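Local coordinates for protein methyltransferase (Pyrococcus horikoshii, PDB 1IXK) that probably binds RNA and transfers a methyl group from S-adenosyl-L-methionine to carbon 5 of tRNA cytidines, at residues A[123-128]-A[189-194]; A[42-47]-A[301-306]; A[17-22]-A[213-218]; A[292-297]-A[308-313]; A[114-119]-A[138-143]. All coordinates share one frame; numbering follows the deposited sequence.

Interaction 1 (A[123-128]-A[189-194]); sequences ADMAAA and DKILLD
Met125, a selenomethionine, packs on Ile191 and Leu193 on the dense side of this contact: its SE lies 3.8 Å from Ile191 CG2, and its CB is 4.1 Å from Leu193 CD1. Leu228 of helix 215-235 closes over Met125 and Leu193. Between the backbones, Leu192 is held twice, giving its N to Ala123 O and receiving Met125 N at Leu192 O, each nearly straight at 171°. These are neighbouring parallel strands in the centre of the Rossmann-like sheet of class I methyltransferases; Asp194 at the C-terminal end of one, and Ala126 just beyond the end of the other, belong to the predicted S-adenosyl-L-methionine site. There Asp124 OD1 comes within 2.8 Å of Asp194 OD2, an approach of two acceptors with carboxylate planes 40° apart. Asp124 OD1 also takes Ala126 N (3.0 Å) in an Asx turn, and Asp124 OD2 bonds Thr133. Packing slackens at the other end, where the longer bond from Ala123 N to Lys190 O (3.1 Å) finishes the pairing and the partly exposed Lys190 side chain leads off to a salt bridge with Glu120.

Interaction 2 (A[42-47]-A[301-306]); sequences PLPRCF and VHETSG
Leu43 reaches from the N-terminal RsmF-like region to the loop 301-306 of the methyltransferase fold, which connects the strands of a beta hairpin. Its CB points toward the loop, and CG, anti to the carbonyl carbon (chi1 -63°), carries the two methyls to it. Leu43 CG still stands 4.4 Å from Glu303 O, and the two methyls then part. Leu43 CD2 lies 3.3 Å from Glu303 O and 3.7 Å from Thr304 CA, so it covers the backbone at the turn. Leu43 CD1 heads for Ser305, whose OG, weakly bonded to Glu104, is 3.7 Å away. Thr304 O and Ser305 N are buried here without a polar partner. Beside Leu43, Pro44 meets the extended Glu303 side chain roughly at a right angle. The contact is small and lies near the probable active centre: the side chain of Ser305 is about 5 Å from that of Cys247, the predicted nucleophile, here in a disulfide with Cys197. At its outer margin, Pro44 CG rests 3.9 Å from Glu303 OE2.

Interaction 3 (A[17-22]-A[213-218]); sequences SKLFAD and RTMDDI
Phe20 pushes the far end of its ring into the start of helix 215-235, where CZ lies 3.6 Å from Ile218 CD1 and CE1 lies 3.5 Å from Arg213 O. The two side chains of Phe20 and Ile218 come from opposite directions. Backbone atoms Thr214 C and Met215 N line the ring edge near its plane, so the aromatic rim is set against the first peptides of the helix. Met215, a selenomethionine bent at chi2 and chi3, crosses obliquely and brings SE to 4.2 Å from Phe20 CE2. This is a Met-aromatic contact, with the selenium 67° off the ring normal, and Leu19 CD2 touches the same SE from helix 18-28. The pairing joins the N-terminal helical part of the chain to the methyltransferase fold through the opening turns of two helices, both of them N-capped. On one side, Ser17 OG receives Phe20 N (3.2 Å, 173°). On the other, Thr214 and Asp217 form a capping box: Asp217 N bonds Thr214 OG1 at 3.1 Å, and Asp217 OD2 accepts Thr214 N through its anti lone pair at 2.8 Å. Arg213, the first residue modelled after the gap 205-212, folds its guanidinium so that Ile218 CG1 sits 4.3 Å over the centre of one face, while NH1 makes a salt bridge with Glu253 and a hydrogen bond with Ser200.

Interaction 4 (A[292-297]-A[308-313]); sequences KNARRL and FIAKIR
Arg295 and Ile309 form a hydrogen-bonded antiparallel pair, with Arg295 N to Ile309 O and Ile309 N to Arg295 O both at 2.9 Å. Ile309 places CG2 between its backbone N and carbonyl carbon, which lays that methyl against Arg295 CB at 3.9 Å. The next pair, Arg296 with Phe308, is non-hydrogen-bonded. Here Arg296 CG approaches the Phe308 ring at its edge and in its plane, 3.8 Å from CD1, and the guanidinium and ring planes are 66° apart. Ala294 CB fills in beside Phe308 CE1 at 3.9 Å and also touches Ala310 CB. Beyond this first shell, Arg296 is fixed by a salt bridge to Glu255 and a bond to Leu249 O, while Arg295 NH2 reaches Gly275 O. Where direct pairing stops, a water accepts from Lys311 N (2.9 Å) and donates weakly to Asn293 O. The segments belong to a beta hairpin near the C terminus of the chain, part of the methyltransferase sheet. Strand 307-314 also runs antiparallel to strand 240-246, strand 295-297 pairs with the short strand 276-277, and helix 255-264 covers the side of Phe308 and Ala310 through Ile258.

Interaction 5 (A[114-119]-A[138-143]); sequences LDPKPG and QLMRND
The Pro118 ring has Met140 O over one face, 3.3 Å from CG, and Asp143 OD2 at its rim, 3.7 Å from CB. Arg141 CB approaches CG on the side of Met140 O. The other flat group is the Asp143 carboxylate: CG is anti to the Asp143 backbone N (chi1 -177°), which turns the carboxylate so that Gly119 N lies over its face. Although that N is 3.1 Å from Asp143 OD2, its angle is too poor for a hydrogen bond. Two neighbours approach Pro116 from the same side of its ring: Met140 CG, a selenomethionine atom in a tight contact of 3.4 Å with Pro116 CB, and Leu139 CD1, 4.0 Å from Pro116 CD, whose side chain crosses the proline obliquely. The backbone turn facing the prolines comes from the end of helix 131-139, where Arg141 takes positive phi in a Schellman motif and a type I' turn follows from Met140 to Asp143, closed by Asp143 N to Met140 O at 3.0 Å. On the facing loop, Lys117 NZ makes a salt bridge with Asp115. The contact thus sets the loop leading out of helix 105-114 against the end of the helix that follows the predicted S-adenosyl-L-methionine loop. Pro116 also touches Leu136 of helix 131-139 and Val122 of strand 121-124, Met140 reaches Val122 too, and Leu114 packs on Ile241 and Val243 of strand 240-246.

How the interactions relate
From the N terminus, residues 17-22 open the loop closed by interaction 3 at 213-218, and residues 42-47 open a longer one that interaction 2 closes at 301-306. These two loops cross, and both tie the N-terminal region to the methyltransferase fold. Nested inside both are interactions 5 and 1, which cross each other: 114-119 and 138-143 bracket the first segment of interaction 1, whose partner follows at 189-194. They touch where Lys190 and Leu114 pack together. Interaction 4 comes after 1, 3 and 5 in series but crosses interaction 2, since loop 301-306 lies within its hairpin; His302 and Thr304 pack on Leu297. Interactions 1 and 4 belong to one sheet.

Interaction 1 (A[123-128]-A[189-194])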
# COMPACT_ATOMS: atom_id res chain seq x y z
N ALA A 123 7.74 -12.30 -3.13
CA ALA A 123 7.21 -11.83 -4.40
C ALA A 123 6.41 -10.54 -4.21
O ALA A 123 5.66 -10.40 -3.24
CB ALA A 123 6.32 -12.90 -5.05
N ASP A 124 6.60 -9.59 -5.12
CA ASP A 124 5.83 -8.35 -5.09
C ASP A 124 4.92 -8.52 -6.30
O ASP A 124 5.39 -8.57 -7.43
CB ASP A 124 6.73 -7.13 -5.30
CG ASP A 124 5.98 -5.82 -5.12
OD1 ASP A 124 4.73 -5.83 -5.24
OD2 ASP A 124 6.63 -4.78 -4.86
N MSE A 125 3.62 -8.64 -6.07
CA MSE A 125 2.68 -8.85 -7.17
C MSE A 125 2.13 -7.56 -7.77
O MSE A 125 1.15 -7.59 -8.51
CB MSE A 125 1.53 -9.75 -6.71
CG MSE A 125 1.93 -11.23 -6.55
SE MSE A 125 0.52 -12.23 -6.04
CE MSE A 125 -0.36 -12.40 -7.64
N ALA A 126 2.77 -6.44 -7.46
CA ALA A 126 2.33 -5.14 -7.98
C ALA A 126 2.35 -5.09 -9.50
O ALA A 126 3.14 -5.78 -10.15
CB ALA A 126 3.22 -4.03 -7.42
N ALA A 127 1.46 -4.28 -10.06
CA ALA A 127 1.40 -4.11 -11.51
C ALA A 127 2.57 -3.22 -11.92
O ALA A 127 3.14 -3.38 -13.00
CB ALA A 127 0.09 -3.46 -11.91
N ALA A 128 2.93 -2.30 -11.04
CA ALA A 128 4.03 -1.38 -11.28
C ALA A 128 5.02 -1.43 -10.12
O ALA A 128 5.04 -0.53 -9.28
CB ALA A 128 3.50 0.03 -11.47
N ASP A 189 7.74 -17.52 0.73
CA ASP A 189 7.64 -17.32 2.18
C ASP A 189 6.71 -16.14 2.43
O ASP A 189 5.91 -16.15 3.37
CB ASP A 189 9.00 -16.97 2.80
CG ASP A 189 9.99 -18.12 2.76
OD1 ASP A 189 9.64 -19.22 3.24
OD2 ASP A 189 11.11 -17.91 2.26
N LYS A 190 6.85 -15.10 1.60
CA LYS A 190 6.07 -13.87 1.75
C LYS A 190 5.60 -13.32 0.41
O LYS A 190 6.33 -13.41 -0.59
CB LYS A 190 6.92 -12.79 2.42
CG LYS A 190 7.50 -13.13 3.78
CD LYS A 190 6.44 -13.09 4.85
CE LYS A 190 7.04 -12.70 6.19
NZ LYS A 190 8.19 -13.54 6.59
N ILE A 191 4.40 -12.75 0.39
CA ILE A 191 3.86 -12.16 -0.82
C ILE A 191 3.26 -10.79 -0.54
O ILE A 191 2.50 -10.62 0.41
CB ILE A 191 2.77 -13.05 -1.45
CG1 ILE A 191 3.40 -14.37 -1.90
CG2 ILE A 191 2.10 -12.33 -2.64
CD1 ILE A 191 2.46 -15.31 -2.58
N LEU A 192 3.61 -9.81 -1.37
CA LEU A 192 3.08 -8.46 -1.22
C LEU A 192 2.10 -8.25 -2.38
O LEU A 192 2.50 -8.27 -3.54
CB LEU A 192 4.19 -7.41 -1.30
CG LEU A 192 3.77 -5.98 -0.96
CD1 LEU A 192 3.41 -5.90 0.53
CD2 LEU A 192 4.90 -5.00 -1.27
N LEU A 193 0.82 -8.08 -2.05
CA LEU A 193 -0.20 -7.84 -3.06
C LEU A 193 -0.72 -6.44 -2.84
O LEU A 193 -1.73 -6.22 -2.15
CB LEU A 193 -1.34 -8.86 -2.94
CG LEU A 193 -2.55 -8.67 -3.87
CD1 LEU A 193 -2.09 -8.43 -5.31
CD2 LEU A 193 -3.42 -9.90 -3.77
N ASP A 194 -0.00 -5.48 -3.41
CA ASP A 194 -0.32 -4.07 -3.29
C ASP A 194 -0.89 -3.53 -4.59
O ASP A 194 -0.26 -3.60 -5.63
CB ASP A 194 0.94 -3.28 -2.91
CG ASP A 194 2.14 -3.65 -3.79
OD1 ASP A 194 2.89 -2.73 -4.18
OD2 ASP A 194 2.34 -4.85 -4.08

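Interaction 2 (A[42-47]-A[301-306])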
# COMPACT_ATOMS: atom_id res chain seq x y z
N PRO A 42 -3.67 18.25 -1.04
CA PRO A 42 -2.41 17.59 -1.40
C PRO A 42 -1.78 16.95 -0.17
O PRO A 42 -1.95 17.42 0.95
CB PRO A 42 -1.56 18.75 -1.93
CG PRO A 42 -2.58 19.74 -2.41
CD PRO A 42 -3.60 19.69 -1.32
N LEU A 43 -1.05 15.86 -0.38
CA LEU A 43 -0.38 15.17 0.72
C LEU A 43 1.01 15.76 0.90
O LEU A 43 1.58 16.34 -0.03
CB LEU A 43 -0.26 13.68 0.41
CG LEU A 43 -1.55 12.88 0.24
CD1 LEU A 43 -1.22 11.45 -0.16
CD2 LEU A 43 -2.35 12.91 1.55
N PRO A 44 1.57 15.64 2.11
CA PRO A 44 2.92 16.16 2.37
C PRO A 44 3.89 15.30 1.58
O PRO A 44 3.52 14.22 1.12
CB PRO A 44 3.08 15.95 3.87
CG PRO A 44 1.67 15.93 4.39
CD PRO A 44 0.96 15.12 3.35
N ARG A 45 5.11 15.77 1.39
CA ARG A 45 6.11 14.99 0.68
C ARG A 45 6.84 14.17 1.74
O ARG A 45 7.37 14.72 2.70
CB ARG A 45 7.08 15.91 -0.07
CG ARG A 45 8.15 15.17 -0.86
CD ARG A 45 8.93 16.08 -1.81
NE ARG A 45 8.12 16.54 -2.94
CZ ARG A 45 7.29 17.58 -2.91
NH1 ARG A 45 7.15 18.30 -1.80
NH2 ARG A 45 6.59 17.89 -3.99
N CYS A 46 6.86 12.85 1.57
CA CYS A 46 7.52 11.98 2.55
C CYS A 46 8.66 11.19 1.92
O CYS A 46 8.71 11.00 0.70
CB CYS A 46 6.51 11.01 3.17
SG CYS A 46 4.94 11.75 3.73
N PHE A 47 9.58 10.72 2.76
CA PHE A 47 10.70 9.94 2.25
C PHE A 47 11.03 8.78 3.17
O PHE A 47 10.70 8.79 4.35
CB PHE A 47 11.93 10.84 2.05
CG PHE A 47 12.48 11.41 3.32
CD1 PHE A 47 13.33 10.67 4.13
CD2 PHE A 47 12.12 12.69 3.73
CE1 PHE A 47 13.82 11.18 5.33
CE2 PHE A 47 12.60 13.22 4.94
CZ PHE A 47 13.45 12.47 5.74
N VAL A 301 -7.85 11.82 9.02
CA VAL A 301 -7.12 11.66 10.27
C VAL A 301 -5.66 11.23 10.10
O VAL A 301 -4.82 11.57 10.92
CB VAL A 301 -7.82 10.63 11.22
CG1 VAL A 301 -9.23 11.08 11.54
CG2 VAL A 301 -7.86 9.27 10.57
N HIS A 302 -5.36 10.51 9.02
CA HIS A 302 -3.99 10.04 8.82
C HIS A 302 -3.17 10.79 7.78
O HIS A 302 -2.00 10.45 7.55
CB HIS A 302 -4.00 8.55 8.46
CG HIS A 302 -4.73 7.70 9.45
ND1 HIS A 302 -6.02 7.26 9.25
CD2 HIS A 302 -4.35 7.22 10.66
CE1 HIS A 302 -6.40 6.54 10.29
NE2 HIS A 302 -5.41 6.50 11.16
N GLU A 303 -3.77 11.80 7.14
CA GLU A 303 -3.06 12.57 6.13
C GLU A 303 -2.49 11.70 5.02
O GLU A 303 -1.37 11.92 4.56
CB GLU A 303 -1.93 13.39 6.78
CG GLU A 303 -2.41 14.39 7.81
CD GLU A 303 -1.31 15.34 8.27
OE1 GLU A 303 -1.60 16.21 9.12
OE2 GLU A 303 -0.17 15.22 7.77
N THR A 304 -3.25 10.70 4.61
CA THR A 304 -2.84 9.79 3.54
C THR A 304 -4.07 9.64 2.65
O THR A 304 -5.11 10.23 2.92
CB THR A 304 -2.49 8.38 4.08
OG1 THR A 304 -3.66 7.79 4.66
CG2 THR A 304 -1.40 8.46 5.14
N SER A 305 -3.95 8.85 1.59
CA SER A 305 -5.09 8.61 0.71
C SER A 305 -5.91 7.57 1.46
O SER A 305 -5.46 7.05 2.48
CB SER A 305 -4.63 8.02 -0.62
OG SER A 305 -3.65 8.84 -1.25
N GLY A 306 -7.11 7.26 0.97
CA GLY A 306 -7.91 6.23 1.61
C GLY A 306 -7.07 4.97 1.43
O GLY A 306 -6.58 4.71 0.34

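Interaction 3 (A[17-22]-A[213-218])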
# COMPACT_ATOMS: atom_id res chain seq x y z
N SER A 17 -21.20 11.06 -7.61
CA SER A 17 -22.53 10.76 -8.13
C SER A 17 -23.40 10.58 -6.89
O SER A 17 -22.88 10.36 -5.80
CB SER A 17 -22.51 9.46 -8.94
OG SER A 17 -22.22 8.35 -8.11
N LYS A 18 -24.72 10.67 -7.05
CA LYS A 18 -25.59 10.50 -5.90
C LYS A 18 -25.42 9.11 -5.30
O LYS A 18 -25.55 8.93 -4.09
CB LYS A 18 -27.06 10.71 -6.29
CG LYS A 18 -28.00 10.59 -5.10
CD LYS A 18 -29.40 11.06 -5.41
CE LYS A 18 -30.25 11.07 -4.15
NZ LYS A 18 -31.58 11.71 -4.35
N LEU A 19 -25.11 8.13 -6.14
CA LEU A 19 -24.92 6.76 -5.68
C LEU A 19 -23.75 6.67 -4.70
O LEU A 19 -23.89 6.14 -3.60
CB LEU A 19 -24.66 5.82 -6.86
CG LEU A 19 -24.30 4.37 -6.53
CD1 LEU A 19 -25.38 3.74 -5.65
CD2 LEU A 19 -24.12 3.59 -7.81
N PHE A 20 -22.59 7.19 -5.10
CA PHE A 20 -21.41 7.16 -4.25
C PHE A 20 -21.61 8.02 -3.01
O PHE A 20 -21.12 7.68 -1.93
CB PHE A 20 -20.17 7.62 -5.01
CG PHE A 20 -19.58 6.56 -5.92
CD1 PHE A 20 -18.24 6.62 -6.29
CD2 PHE A 20 -20.37 5.53 -6.42
CE1 PHE A 20 -17.69 5.66 -7.14
CE2 PHE A 20 -19.83 4.56 -7.27
CZ PHE A 20 -18.49 4.63 -7.63
N ALA A 21 -22.32 9.13 -3.16
CA ALA A 21 -22.57 10.00 -2.02
C ALA A 21 -23.41 9.24 -1.00
O ALA A 21 -23.14 9.30 0.20
CB ALA A 21 -23.30 11.27 -2.47
N ASP A 22 -24.43 8.53 -1.47
CA ASP A 22 -25.30 7.76 -0.58
C ASP A 22 -24.51 6.62 0.05
O ASP A 22 -24.69 6.31 1.22
CB ASP A 22 -26.51 7.21 -1.33
CG ASP A 22 -27.55 8.28 -1.64
OD1 ASP A 22 -27.66 9.26 -0.86
OD2 ASP A 22 -28.28 8.14 -2.65
N ARG A 213 -15.19 7.39 -10.32
CA ARG A 213 -15.26 6.01 -10.78
C ARG A 213 -16.72 5.58 -10.94
O ARG A 213 -17.64 6.33 -10.59
CB ARG A 213 -14.58 5.07 -9.78
CG ARG A 213 -13.16 5.47 -9.38
CD ARG A 213 -12.62 4.52 -8.31
NE ARG A 213 -12.43 3.17 -8.83
CZ ARG A 213 -12.17 2.10 -8.08
NH1 ARG A 213 -12.07 2.22 -6.76
NH2 ARG A 213 -11.99 0.92 -8.65
N THR A 214 -16.91 4.38 -11.47
CA THR A 214 -18.25 3.85 -11.66
C THR A 214 -18.36 2.52 -10.91
O THR A 214 -17.34 1.90 -10.58
CB THR A 214 -18.56 3.59 -13.14
OG1 THR A 214 -17.71 2.54 -13.62
CG2 THR A 214 -18.30 4.85 -13.95
N MSE A 215 -19.58 2.08 -10.66
CA MSE A 215 -19.82 0.83 -9.97
C MSE A 215 -19.14 -0.29 -10.78
O MSE A 215 -18.67 -1.27 -10.22
CB MSE A 215 -21.33 0.59 -9.85
CG MSE A 215 -21.80 -0.09 -8.57
SE MSE A 215 -21.16 0.60 -7.00
CE MSE A 215 -20.12 -0.78 -6.52
N ASP A 216 -19.09 -0.11 -12.10
CA ASP A 216 -18.45 -1.08 -12.98
C ASP A 216 -16.95 -1.17 -12.72
O ASP A 216 -16.38 -2.26 -12.66
CB ASP A 216 -18.66 -0.71 -14.45
CG ASP A 216 -19.93 -1.31 -15.02
OD1 ASP A 216 -20.23 -1.05 -16.21
OD2 ASP A 216 -20.62 -2.05 -14.29
N ASP A 217 -16.31 -0.01 -12.57
CA ASP A 217 -14.88 0.02 -12.31
C ASP A 217 -14.57 -0.69 -11.00
O ASP A 217 -13.53 -1.34 -10.87
CB ASP A 217 -14.38 1.47 -12.25
CG ASP A 217 -14.64 2.23 -13.54
OD1 ASP A 217 -14.19 1.76 -14.61
OD2 ASP A 217 -15.29 3.29 -13.49
N ILE A 218 -15.47 -0.57 -10.02
CA ILE A 218 -15.28 -1.21 -8.72
C ILE A 218 -15.34 -2.72 -8.89
O ILE A 218 -14.56 -3.45 -8.27
CB ILE A 218 -16.37 -0.75 -7.71
CG1 ILE A 218 -16.25 0.77 -7.49
CG2 ILE A 218 -16.19 -1.48 -6.39
CD1 ILE A 218 -17.32 1.36 -6.59

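Interaction 4 (A[292-297]-A[308-313])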
# COMPACT_ATOMS: atom_id res chain seq x y z
N LYS A 292 -11.69 -7.33 11.74
CA LYS A 292 -11.19 -6.18 12.50
C LYS A 292 -9.67 -6.20 12.65
O LYS A 292 -9.08 -5.23 13.12
CB LYS A 292 -11.87 -6.08 13.87
CG LYS A 292 -13.33 -5.69 13.77
CD LYS A 292 -13.86 -5.06 15.03
CE LYS A 292 -15.31 -4.62 14.85
NZ LYS A 292 -15.83 -3.92 16.05
N ASN A 293 -9.05 -7.31 12.24
CA ASN A 293 -7.59 -7.42 12.28
C ASN A 293 -7.04 -6.57 11.13
O ASN A 293 -5.89 -6.11 11.16
CB ASN A 293 -7.14 -8.87 12.11
CG ASN A 293 -7.18 -9.66 13.41
OD1 ASN A 293 -6.40 -9.39 14.32
ND2 ASN A 293 -8.08 -10.63 13.50
N ALA A 294 -7.87 -6.38 10.10
CA ALA A 294 -7.51 -5.57 8.94
C ALA A 294 -7.63 -4.10 9.36
O ALA A 294 -8.36 -3.78 10.29
CB ALA A 294 -8.45 -5.86 7.78
N ARG A 295 -6.93 -3.21 8.66
CA ARG A 295 -6.93 -1.79 9.00
C ARG A 295 -7.23 -0.87 7.83
O ARG A 295 -7.09 -1.25 6.68
CB ARG A 295 -5.56 -1.39 9.56
CG ARG A 295 -4.92 -2.40 10.50
CD ARG A 295 -5.83 -2.72 11.67
NE ARG A 295 -6.01 -1.59 12.57
CZ ARG A 295 -6.83 -1.60 13.62
NH1 ARG A 295 -7.54 -2.68 13.89
NH2 ARG A 295 -6.94 -0.53 14.39
N ARG A 296 -7.64 0.34 8.16
CA ARG A 296 -7.94 1.37 7.17
C ARG A 296 -7.32 2.69 7.61
O ARG A 296 -7.31 3.01 8.81
CB ARG A 296 -9.45 1.58 7.03
CG ARG A 296 -10.14 0.65 6.05
CD ARG A 296 -11.63 0.94 6.03
NE ARG A 296 -12.35 0.15 5.04
CZ ARG A 296 -12.87 0.64 3.92
NH1 ARG A 296 -12.74 1.94 3.65
NH2 ARG A 296 -13.53 -0.15 3.08
N LEU A 297 -6.81 3.44 6.65
CA LEU A 297 -6.24 4.75 6.91
C LEU A 297 -7.19 5.70 6.20
O LEU A 297 -7.61 5.44 5.07
CB LEU A 297 -4.83 4.88 6.32
CG LEU A 297 -3.73 4.04 6.95
CD1 LEU A 297 -2.41 4.30 6.22
CD2 LEU A 297 -3.59 4.38 8.43
N PHE A 308 -6.35 0.61 2.76
CA PHE A 308 -6.84 -0.61 3.40
C PHE A 308 -5.71 -1.62 3.38
O PHE A 308 -5.02 -1.77 2.37
CB PHE A 308 -8.03 -1.20 2.63
CG PHE A 308 -8.49 -2.53 3.14
CD1 PHE A 308 -9.32 -2.62 4.26
CD2 PHE A 308 -8.11 -3.71 2.49
CE1 PHE A 308 -9.76 -3.87 4.72
CE2 PHE A 308 -8.55 -4.96 2.95
CZ PHE A 308 -9.38 -5.03 4.07
N ILE A 309 -5.52 -2.33 4.48
CA ILE A 309 -4.47 -3.33 4.53
C ILE A 309 -4.86 -4.50 5.42
O ILE A 309 -5.45 -4.30 6.48
CB ILE A 309 -3.14 -2.72 5.06
CG1 ILE A 309 -2.05 -3.80 5.07
CG2 ILE A 309 -3.35 -2.15 6.46
CD1 ILE A 309 -0.65 -3.27 5.40
N ALA A 310 -4.51 -5.70 4.99
CA ALA A 310 -4.80 -6.91 5.75
C ALA A 310 -3.60 -7.84 5.70
O ALA A 310 -2.94 -7.97 4.66
CB ALA A 310 -6.02 -7.62 5.18
N LYS A 311 -3.30 -8.49 6.82
CA LYS A 311 -2.18 -9.42 6.89
C LYS A 311 -2.73 -10.83 7.00
O LYS A 311 -3.38 -11.19 7.99
CB LYS A 311 -1.30 -9.08 8.09
CG LYS A 311 -0.03 -9.91 8.18
CD LYS A 311 0.94 -9.27 9.16
CE LYS A 311 2.20 -10.09 9.29
NZ LYS A 311 3.28 -9.29 9.96
N ILE A 312 -2.46 -11.63 5.98
CA ILE A 312 -2.98 -12.99 5.91
C ILE A 312 -1.93 -14.09 6.11
O ILE A 312 -0.86 -14.05 5.51
CB ILE A 312 -3.65 -13.21 4.53
CG1 ILE A 312 -4.73 -12.15 4.31
CG2 ILE A 312 -4.21 -14.61 4.42
CD1 ILE A 312 -5.33 -12.15 2.91
N ARG A 313 -2.25 -15.07 6.96
CA ARG A 313 -1.35 -16.20 7.18
C ARG A 313 -2.02 -17.45 6.59
O ARG A 313 -3.20 -17.70 6.85
CB ARG A 313 -1.09 -16.42 8.68
CG ARG A 313 -0.16 -17.60 8.94
CD ARG A 313 0.19 -17.79 10.41
NE ARG A 313 0.97 -19.01 10.59
CZ ARG A 313 0.46 -20.21 10.84
NH1 ARG A 313 -0.85 -20.38 10.97
NH2 ARG A 313 1.26 -21.27 10.91
O HOH W 1 -4.74 -8.11 9.25

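Interaction 5 (A[114-119]-A[138-143])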
# COMPACT_ATOMS: atom_id res chain seq x y z
N LEU A 114 4.48 -6.70 6.00
CA LEU A 114 4.86 -8.03 5.51
C LEU A 114 6.08 -8.53 6.27
O LEU A 114 6.25 -9.73 6.48
CB LEU A 114 5.16 -7.99 4.00
CG LEU A 114 5.39 -9.36 3.35
CD1 LEU A 114 4.18 -10.27 3.61
CD2 LEU A 114 5.60 -9.18 1.85
N ASP A 115 6.94 -7.59 6.66
CA ASP A 115 8.13 -7.90 7.45
C ASP A 115 9.00 -9.02 6.88
O ASP A 115 9.27 -10.01 7.57
CB ASP A 115 7.69 -8.28 8.87
CG ASP A 115 8.82 -8.21 9.89
OD1 ASP A 115 8.69 -8.88 10.94
OD2 ASP A 115 9.82 -7.50 9.65
N PRO A 116 9.44 -8.88 5.62
CA PRO A 116 10.29 -9.90 4.98
C PRO A 116 11.60 -10.02 5.76
O PRO A 116 12.13 -9.01 6.23
CB PRO A 116 10.54 -9.33 3.58
CG PRO A 116 9.44 -8.36 3.38
CD PRO A 116 9.24 -7.74 4.72
N LYS A 117 12.14 -11.23 5.88
CA LYS A 117 13.39 -11.42 6.61
C LYS A 117 14.53 -11.79 5.67
O LYS A 117 14.31 -12.35 4.60
CB LYS A 117 13.24 -12.53 7.65
CG LYS A 117 12.20 -12.25 8.72
CD LYS A 117 12.54 -10.98 9.49
CE LYS A 117 11.55 -10.74 10.61
NZ LYS A 117 11.87 -9.49 11.35
N PRO A 118 15.77 -11.46 6.05
CA PRO A 118 16.90 -11.81 5.18
C PRO A 118 16.87 -13.30 4.85
O PRO A 118 16.68 -14.13 5.74
CB PRO A 118 18.11 -11.43 6.03
CG PRO A 118 17.62 -10.23 6.78
CD PRO A 118 16.22 -10.65 7.19
N GLY A 119 17.04 -13.63 3.57
CA GLY A 119 17.06 -15.02 3.16
C GLY A 119 15.74 -15.60 2.67
O GLY A 119 15.72 -16.69 2.08
N GLN A 138 15.49 -3.61 1.35
CA GLN A 138 16.29 -3.15 2.48
C GLN A 138 15.90 -3.85 3.77
O GLN A 138 16.73 -4.09 4.64
CB GLN A 138 16.23 -1.61 2.61
CG GLN A 138 14.90 -1.01 3.03
CD GLN A 138 14.96 0.52 3.07
OE1 GLN A 138 15.06 1.18 2.03
NE2 GLN A 138 14.89 1.08 4.27
N LEU A 139 14.63 -4.22 3.89
CA LEU A 139 14.17 -4.93 5.08
C LEU A 139 14.81 -6.32 5.09
O LEU A 139 15.06 -6.89 6.16
CB LEU A 139 12.64 -5.04 5.08
CG LEU A 139 11.88 -3.73 5.35
CD1 LEU A 139 10.40 -3.90 5.04
CD2 LEU A 139 12.07 -3.32 6.81
N MSE A 140 15.10 -6.85 3.91
CA MSE A 140 15.72 -8.16 3.77
C MSE A 140 17.25 -8.03 3.78
O MSE A 140 17.97 -9.03 3.68
CB MSE A 140 15.25 -8.83 2.47
CG MSE A 140 13.74 -9.10 2.42
SE MSE A 140 13.07 -9.52 0.77
CE MSE A 140 13.61 -11.16 0.61
N ARG A 141 17.74 -6.80 3.90
CA ARG A 141 19.17 -6.53 3.93
C ARG A 141 19.93 -7.17 2.77
O ARG A 141 21.00 -7.76 2.95
CB ARG A 141 19.75 -6.99 5.27
CG ARG A 141 19.07 -6.30 6.45
CD ARG A 141 19.64 -6.73 7.79
NE ARG A 141 18.97 -6.03 8.88
CZ ARG A 141 19.32 -6.13 10.16
NH1 ARG A 141 20.34 -6.91 10.51
NH2 ARG A 141 18.66 -5.45 11.09
N ASN A 142 19.37 -7.03 1.57
CA ASN A 142 19.97 -7.57 0.36
C ASN A 142 20.27 -9.06 0.39
O ASN A 142 21.18 -9.54 -0.28
CB ASN A 142 21.24 -6.80 -0.01
CG ASN A 142 20.99 -5.72 -1.06
OD1 ASN A 142 20.08 -5.84 -1.88
ND2 ASN A 142 21.81 -4.68 -1.05
N ASP A 143 19.49 -9.80 1.17
CA ASP A 143 19.64 -11.25 1.26
C ASP A 143 18.28 -11.78 0.85
O ASP A 143 17.32 -11.03 0.82
CB ASP A 143 19.99 -11.68 2.68
CG ASP A 143 20.22 -13.17 2.80
OD1 ASP A 143 20.48 -13.81 1.76
OD2 ASP A 143 20.16 -13.71 3.93